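Local coordinates for sister chromatid cohesion protein (Chaetomium thermophilum, PDB 5T8V) that probably loads cohesin onto chromatin as the C-terminal, HEAT-repeat part of the Scc2/Nipped-B family cohesin loader, at residues Q271-G274 with I275-I279; H899-F902 with L903-R907; I1129-I1132 with A1133-Q1137. One frame throughout, in Å; residues are numbered along the deposited sequence.

Interaction 1 of 3, residues Q271-G274 with I275-I279; sequences QRQG and IIDEI
Ile275 N donates to Gln271 O over 2.9 Å, the first i to i+4 bond of helix 272-282 in this HEAT-repeat protein, with Gln271 at the N-cap position. The branched side chain of Ile275 lies back along that turn: CG1 sits beside the backbone N, anti to the carbonyl carbon (chi1 -64°), and comes 3.4 Å from Gln271 O. The apolar side chain suits this buried site, where it touches Ile261 and Phe265 of helix 247-267. Ile276 N continues the series to Arg272 O at 3.1 Å, while its side chain touches Tyr381, Val382 and Leu313, another buried place that an isoleucine fills well. The guanidinium of Arg272 reaches back instead to the carbonyls of Phe265 and Leu266, tying the first turn to the end of the preceding helix. Asp277 N bonds to Gln273 O at 2.9 Å. The carboxylate of Asp277 and the amide of Gln273 stand almost perpendicular, 86° apart, and are joined by no bond; they flank helix 357-391, where Gln273 touches Tyr381 and Asp277 touches Phe385. Glu278 N reaches Gly274 O at 2.8 Å, and the aliphatic CG of Glu278 rests 3.3 Å from that same oxygen.

Interaction 2 of 3, residues H899-F902 with L903-R907; sequences HAQF and LTDVR
Phe902 and Val906, one helical turn apart, make the apolar part of this contact. The methyl CG2 of Val906 stands over one face of the Phe902 ring in a CH-pi contact, 3.9 Å from the ring centroid and offset toward the rim. Phe902 CG anti to the backbone N (chi1 -180°) sets the ring so that this face receives the methyl. Leu903 CD1 meets the same ring differently, at its edge and in its plane, 3.9 Å from Phe902 CD2. A flat aromatic serves both neighbours, one by its face and one by its rim, and Phe859 adds an edge-to-face contact with the ring.

All this happens on the first turns of helix 900-910, one of the many helices of the HEAT-repeat solenoid, with His899 as N-cap residue. The buried Leu903 side chain packs on Ile932 and Leu935 of helix 919-935, an apolar setting that suits leucine.

Among the polar contacts, Gln901 NE2 donates to Asp905 OD1 at 2.8 Å in a bent bond (143° at the hydrogen), with a weak second one to OD2. The acceptor lies in the amide plane, whereas NE2 stands above the carboxylate plane. Glutamine's flexible chain, bent at chi2 (63°), can reach a carboxylate one turn on. Threonine's hydroxyl gives Ala900 O a second donor: Thr904 N lies 2.9 Å from that oxygen and Thr904 OG1 3.2 Å, arriving from above the carbonyl plane.

Interaction 3 of 3, residues I1129-I1132 with A1133-Q1137; sequences ITRI and ATSTQ
The C-terminal end of helix 1115-1133 is the element at work here, where a regular helix gives way to the loop that leads to helix 1139-1154. Ala1133 N still donates to Ile1129 O at 2.9 Å, an ordinary i to i+4 bond, and Thr1134 is the first residue to leave helical backbone angles.

Thr1134 binds the last turn twice over through Thr1130 O. Its backbone N lies 2.9 Å from Thr1130 O, and its hydroxyl OG1 donates to the same oxygen at 3.0 Å. The two donors come from different directions: the backbone N nearly in line with the carbonyl, the hydroxyl from above the carbonyl plane. With the backbone already out of helical angles, OG1 at chi1 63°, between the backbone N and the carbonyl carbon, faces Thr1130 O. The N-H of Thr1134 is shared between two acceptors, for it also makes an i to i+3 bond to Arg1131 O, with Thr1134 N 3.2 Å from that oxygen. This second bond is bent (136° at the hydrogen), its donor well above the carbonyl plane. A threonine suits the place, supplying a second donor to a carbonyl of the last turn.

Ser1135 follows, its small side chain turned back toward Arg1131 O. Thr1136 is tied forward instead, its hydroxyl bonded to Asp1138, just before helix 1139-1154.

Ala1133, a small residue in a buried place, touches Ala1144 of helix 1139-1154, as does Ile1132. Ile1129 and Ile1132 also meet Leu1072 of helix 1065-1086, their branched apolar chains suited to burial, and Thr1134 rests on Thr1165 and Leu1169 of helix 1163-1169, which places this helix end among three neighbouring helices.

Overall arrangement
All three contacts are local, each within a turn or two of one helix end, and they mark separate places along the long, curved array of helices. Interactions 1 and 2 both lie at the first turns of a helix, each beginning with its N-cap residue, whereas interaction 3 is at a helix's last turn and the loop beyond. Interaction 1 lies on the opposite side of the chain's centre from the other two: its centre is about 106 Å from that of interaction 2 and about 85 Å from that of interaction 3. Interactions 2 and 3 share a side, with centres about 49 Å apart. No two of the three touch: nearest atoms are about 95 Å (1 and 2), 70 Å (1 and 3) and 37 Å (2 and 3) apart.

Interaction 1 of 3, residues Q271-G274 with I275-I279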
loop_
_atom_site.group_PDB
_atom_site.type_symbol
_atom_site.label_atom_id
_atom_site.label_comp_id
_atom_site.label_asym_id
_atom_site.label_seq_id
_atom_site.Cartn_x
_atom_site.Cartn_y
_atom_site.Cartn_z
ATOM N N GLN A 271 3.998 26.929 38.691
ATOM C CA GLN A 271 3.547 25.552 38.850
ATOM C C GLN A 271 2.606 25.097 37.739
ATOM O O GLN A 271 1.997 24.028 37.860
ATOM C CB GLN A 271 2.874 25.376 40.215
ATOM C CG GLN A 271 1.760 26.369 40.515
ATOM C CD GLN A 271 1.212 26.215 41.923
ATOM O OE1 GLN A 271 1.721 25.419 42.714
ATOM N NE2 GLN A 271 0.169 26.975 42.244
ATOM N N ARG A 272 2.487 25.863 36.650
ATOM C CA ARG A 272 1.584 25.476 35.570
ATOM C C ARG A 272 1.902 24.075 35.061
ATOM O O ARG A 272 1.042 23.186 35.066
ATOM C CB ARG A 272 1.661 26.496 34.438
ATOM C CG ARG A 272 0.915 27.775 34.743
ATOM C CD ARG A 272 1.120 28.810 33.664
ATOM N NE ARG A 272 0.440 30.061 33.980
ATOM C CZ ARG A 272 0.618 31.196 33.316
ATOM N NH1 ARG A 272 1.463 31.246 32.294
ATOM N NH2 ARG A 272 -0.046 32.284 33.677
ATOM N N GLN A 273 3.147 23.859 34.625
ATOM C CA GLN A 273 3.556 22.535 34.171
ATOM C C GLN A 273 3.222 21.464 35.199
ATOM O O GLN A 273 2.904 20.326 34.832
ATOM C CB GLN A 273 5.056 22.519 33.869
ATOM C CG GLN A 273 5.558 21.194 33.317
ATOM C CD GLN A 273 7.060 21.176 33.093
ATOM O OE1 GLN A 273 7.749 22.171 33.321
ATOM N NE2 GLN A 273 7.575 20.037 32.646
ATOM N N GLY A 274 3.285 21.800 36.485
ATOM C CA GLY A 274 2.909 20.854 37.514
ATOM C C GLY A 274 1.449 20.478 37.402
ATOM O O GLY A 274 1.106 19.298 37.274
ATOM N N ILE A 275 0.581 21.488 37.428
ATOM C CA ILE A 275 -0.862 21.284 37.367
ATOM C C ILE A 275 -1.176 20.324 36.227
ATOM O O ILE A 275 -1.646 19.201 36.453
ATOM C CB ILE A 275 -1.595 22.626 37.191
ATOM C CG1 ILE A 275 -1.365 23.509 38.420
ATOM C CG2 ILE A 275 -3.087 22.408 36.968
ATOM C CD1 ILE A 275 -1.747 24.955 38.216
ATOM N N ILE A 276 -0.898 20.759 34.998
ATOM C CA ILE A 276 -1.085 19.932 33.813
ATOM C C ILE A 276 -0.589 18.527 34.115
ATOM O O ILE A 276 -1.351 17.557 34.027
ATOM C CB ILE A 276 -0.358 20.532 32.596
ATOM C CG1 ILE A 276 -1.048 21.827 32.160
ATOM C CG2 ILE A 276 -0.319 19.531 31.438
ATOM C CD1 ILE A 276 -0.303 22.606 31.100
ATOM N N ASP A 277 0.682 18.418 34.508
ATOM C CA ASP A 277 1.275 17.107 34.741
ATOM C C ASP A 277 0.370 16.252 35.617
ATOM O O ASP A 277 -0.041 15.154 35.225
ATOM C CB ASP A 277 2.660 17.259 35.371
ATOM C CG ASP A 277 3.748 17.496 34.336
ATOM O OD1 ASP A 277 3.427 17.975 33.226
ATOM O OD2 ASP A 277 4.927 17.203 34.633
ATOM N N GLU A 278 0.013 16.754 36.800
ATOM C CA GLU A 278 -0.778 15.922 37.699
ATOM C C GLU A 278 -2.151 15.639 37.104
ATOM O O GLU A 278 -2.650 14.511 37.192
ATOM C CB GLU A 278 -0.885 16.561 39.086
ATOM C CG GLU A 278 -1.339 18.003 39.130
ATOM C CD GLU A 278 -1.188 18.603 40.518
ATOM O OE1 GLU A 278 -0.684 17.898 41.419
ATOM O OE2 GLU A 278 -1.568 19.780 40.706
ATOM N N ILE A 279 -2.759 16.634 36.450
ATOM C CA ILE A 279 -4.043 16.397 35.801
ATOM C C ILE A 279 -3.928 15.258 34.801
ATOM O O ILE A 279 -4.875 14.481 34.622
ATOM C CB ILE A 279 -4.557 17.689 35.130
ATOM C CG1 ILE A 279 -5.041 18.676 36.196
ATOM C CG2 ILE A 279 -5.685 17.383 34.139
ATOM C CD1 ILE A 279 -5.422 20.039 35.657
#

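Interaction 2 of 3, residues H899-F902 with L903-R907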
loop_
_atom_site.group_PDB
_atom_site.type_symbol
_atom_site.label_atom_id
_atom_site.label_comp_id
_atom_site.label_asym_id
_atom_site.label_seq_id
_atom_site.Cartn_x
_atom_site.Cartn_y
_atom_site.Cartn_z
ATOM N N HIS A 899 -21.621 -33.437 -49.566
ATOM C CA HIS A 899 -22.035 -32.724 -50.775
ATOM C C HIS A 899 -21.017 -33.031 -51.867
ATOM O O HIS A 899 -20.029 -32.320 -52.048
ATOM C CB HIS A 899 -22.142 -31.228 -50.506
ATOM C CG HIS A 899 -22.846 -30.892 -49.226
ATOM N ND1 HIS A 899 -24.145 -30.433 -49.188
ATOM C CD2 HIS A 899 -22.428 -30.944 -47.939
ATOM C CE1 HIS A 899 -24.497 -30.218 -47.933
ATOM N NE2 HIS A 899 -23.474 -30.520 -47.156
ATOM N N ALA A 900 -21.276 -34.106 -52.617
ATOM C CA ALA A 900 -20.291 -34.638 -53.554
ATOM C C ALA A 900 -19.780 -33.565 -54.510
ATOM O O ALA A 900 -18.574 -33.299 -54.585
ATOM C CB ALA A 900 -20.902 -35.804 -54.334
ATOM N N GLN A 901 -20.690 -32.941 -55.263
ATOM C CA GLN A 901 -20.267 -31.970 -56.267
ATOM C C GLN A 901 -19.486 -30.824 -55.640
ATOM O O GLN A 901 -18.546 -30.305 -56.254
ATOM C CB GLN A 901 -21.483 -31.437 -57.027
ATOM C CG GLN A 901 -21.134 -30.612 -58.259
ATOM C CD GLN A 901 -20.404 -31.417 -59.319
ATOM O OE1 GLN A 901 -20.844 -32.502 -59.703
ATOM N NE2 GLN A 901 -19.280 -30.892 -59.795
ATOM N N PHE A 902 -19.849 -30.420 -54.421
ATOM C CA PHE A 902 -19.098 -29.375 -53.732
ATOM C C PHE A 902 -17.647 -29.796 -53.528
ATOM O O PHE A 902 -16.719 -29.073 -53.907
ATOM C CB PHE A 902 -19.761 -29.055 -52.393
ATOM C CG PHE A 902 -19.060 -27.983 -51.608
ATOM C CD1 PHE A 902 -19.322 -26.646 -51.849
ATOM C CD2 PHE A 902 -18.144 -28.315 -50.623
ATOM C CE1 PHE A 902 -18.680 -25.659 -51.126
ATOM C CE2 PHE A 902 -17.500 -27.333 -49.898
ATOM C CZ PHE A 902 -17.767 -26.004 -50.149
ATOM N N LEU A 903 -17.435 -30.970 -52.931
ATOM C CA LEU A 903 -16.080 -31.477 -52.737
ATOM C C LEU A 903 -15.318 -31.529 -54.057
ATOM O O LEU A 903 -14.203 -31.005 -54.168
ATOM C CB LEU A 903 -16.132 -32.864 -52.092
ATOM C CG LEU A 903 -16.303 -32.923 -50.571
ATOM C CD1 LEU A 903 -17.486 -32.096 -50.100
ATOM C CD2 LEU A 903 -16.461 -34.365 -50.125
ATOM N N THR A 904 -15.912 -32.161 -55.073
ATOM C CA THR A 904 -15.248 -32.289 -56.367
ATOM C C THR A 904 -14.811 -30.928 -56.899
ATOM O O THR A 904 -13.642 -30.728 -57.258
ATOM C CB THR A 904 -16.185 -32.984 -57.359
ATOM O OG1 THR A 904 -16.527 -34.286 -56.866
ATOM C CG2 THR A 904 -15.529 -33.126 -58.727
ATOM N N ASP A 905 -15.744 -29.974 -56.954
ATOM C CA ASP A 905 -15.419 -28.644 -57.459
ATOM C C ASP A 905 -14.294 -28.012 -56.650
ATOM O O ASP A 905 -13.338 -27.467 -57.214
ATOM C CB ASP A 905 -16.662 -27.755 -57.431
ATOM C CG ASP A 905 -17.741 -28.230 -58.381
ATOM O OD1 ASP A 905 -17.399 -28.816 -59.432
ATOM O OD2 ASP A 905 -18.934 -28.019 -58.077
ATOM N N VAL A 906 -14.393 -28.073 -55.320
ATOM C CA VAL A 906 -13.364 -27.478 -54.471
ATOM C C VAL A 906 -11.997 -28.054 -54.813
ATOM O O VAL A 906 -11.015 -27.318 -54.959
ATOM C CB VAL A 906 -13.709 -27.682 -52.984
ATOM C CG1 VAL A 906 -12.523 -27.315 -52.091
ATOM C CG2 VAL A 906 -14.921 -26.843 -52.608
ATOM N N ARG A 907 -11.910 -29.379 -54.953
ATOM C CA ARG A 907 -10.628 -29.988 -55.293
ATOM C C ARG A 907 -10.130 -29.502 -56.646
ATOM O O ARG A 907 -8.949 -29.161 -56.793
ATOM C CB ARG A 907 -10.736 -31.512 -55.287
ATOM C CG ARG A 907 -9.443 -32.204 -55.693
ATOM C CD ARG A 907 -9.460 -33.685 -55.355
ATOM N NE ARG A 907 -10.489 -34.406 -56.094
ATOM C CZ ARG A 907 -10.719 -35.710 -55.976
ATOM N NH1 ARG A 907 -9.993 -36.448 -55.146
ATOM N NH2 ARG A 907 -11.680 -36.277 -56.692
#

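Interaction 3 of 3, residues I1129-I1132 with A1133-Q1137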
loop_
_atom_site.group_PDB
_atom_site.type_symbol
_atom_site.label_atom_id
_atom_site.label_comp_id
_atom_site.label_asym_id
_atom_site.label_seq_id
_atom_site.Cartn_x
_atom_site.Cartn_y
_atom_site.Cartn_z
ATOM N N ILE A 1129 23.291 -34.573 -32.898
ATOM C CA ILE A 1129 22.289 -33.651 -32.369
ATOM C C ILE A 1129 22.803 -33.003 -31.091
ATOM O O ILE A 1129 22.598 -31.805 -30.856
ATOM C CB ILE A 1129 20.945 -34.365 -32.138
ATOM C CG1 ILE A 1129 20.523 -35.182 -33.365
ATOM C CG2 ILE A 1129 19.864 -33.332 -31.867
ATOM C CD1 ILE A 1129 19.388 -36.146 -33.091
ATOM N N THR A 1130 23.489 -33.781 -30.251
ATOM C CA THR A 1130 24.126 -33.217 -29.065
ATOM C C THR A 1130 25.114 -32.123 -29.452
ATOM O O THR A 1130 25.088 -31.022 -28.891
ATOM C CB THR A 1130 24.831 -34.323 -28.272
ATOM O OG1 THR A 1130 23.871 -35.291 -27.831
ATOM C CG2 THR A 1130 25.559 -33.747 -27.055
ATOM N N ARG A 1131 25.996 -32.412 -30.412
ATOM C CA ARG A 1131 26.957 -31.411 -30.864
ATOM C C ARG A 1131 26.257 -30.115 -31.249
ATOM O O ARG A 1131 26.646 -29.029 -30.805
ATOM C CB ARG A 1131 27.764 -31.951 -32.045
ATOM C CG ARG A 1131 28.780 -30.958 -32.609
ATOM C CD ARG A 1131 29.428 -31.473 -33.880
ATOM N NE ARG A 1131 28.439 -31.797 -34.906
ATOM C CZ ARG A 1131 27.779 -30.896 -35.628
ATOM N NH1 ARG A 1131 27.989 -29.597 -35.438
ATOM N NH2 ARG A 1131 26.899 -31.291 -36.539
ATOM N N ILE A 1132 25.217 -30.208 -32.082
ATOM C CA ILE A 1132 24.503 -29.004 -32.501
ATOM C C ILE A 1132 23.904 -28.294 -31.293
ATOM O O ILE A 1132 23.868 -27.058 -31.235
ATOM C CB ILE A 1132 23.426 -29.356 -33.545
ATOM C CG1 ILE A 1132 24.084 -29.886 -34.822
ATOM C CG2 ILE A 1132 22.565 -28.134 -33.866
ATOM C CD1 ILE A 1132 23.108 -30.461 -35.831
ATOM N N ALA A 1133 23.432 -29.060 -30.307
ATOM C CA ALA A 1133 22.753 -28.455 -29.166
ATOM C C ALA A 1133 23.721 -27.722 -28.243
ATOM O O ALA A 1133 23.334 -26.737 -27.604
ATOM C CB ALA A 1133 21.993 -29.526 -28.384
ATOM N N THR A 1134 24.973 -28.173 -28.163
ATOM C CA THR A 1134 25.925 -27.652 -27.189
ATOM C C THR A 1134 27.061 -26.862 -27.835
ATOM O O THR A 1134 28.085 -26.621 -27.189
ATOM C CB THR A 1134 26.499 -28.796 -26.352
ATOM O OG1 THR A 1134 27.230 -29.695 -27.198
ATOM C CG2 THR A 1134 25.382 -29.559 -25.650
ATOM N N SER A 1135 26.898 -26.443 -29.089
ATOM C CA SER A 1135 27.937 -25.704 -29.795
ATOM C C SER A 1135 27.645 -24.217 -29.915
ATOM O O SER A 1135 28.584 -23.419 -29.998
ATOM C CB SER A 1135 28.138 -26.284 -31.198
ATOM O OG SER A 1135 28.616 -27.617 -31.134
ATOM N N THR A 1136 26.373 -23.824 -29.931
ATOM C CA THR A 1136 25.993 -22.425 -30.044
ATOM C C THR A 1136 24.844 -22.145 -29.087
ATOM O O THR A 1136 24.297 -23.051 -28.452
ATOM C CB THR A 1136 25.594 -22.057 -31.480
ATOM O OG1 THR A 1136 24.714 -23.057 -32.009
ATOM C CG2 THR A 1136 26.824 -21.937 -32.365
ATOM N N GLN A 1137 24.480 -20.866 -28.992
ATOM C CA GLN A 1137 23.428 -20.415 -28.090
ATOM C C GLN A 1137 22.296 -19.723 -28.840
ATOM O O GLN A 1137 21.566 -18.919 -28.251
ATOM C CB GLN A 1137 24.018 -19.484 -27.030
ATOM C CG GLN A 1137 23.218 -19.416 -25.745
ATOM C CD GLN A 1137 24.047 -18.939 -24.571
ATOM O OE1 GLN A 1137 23.861 -19.395 -23.445
ATOM N NE2 GLN A 1137 24.970 -18.017 -24.827
#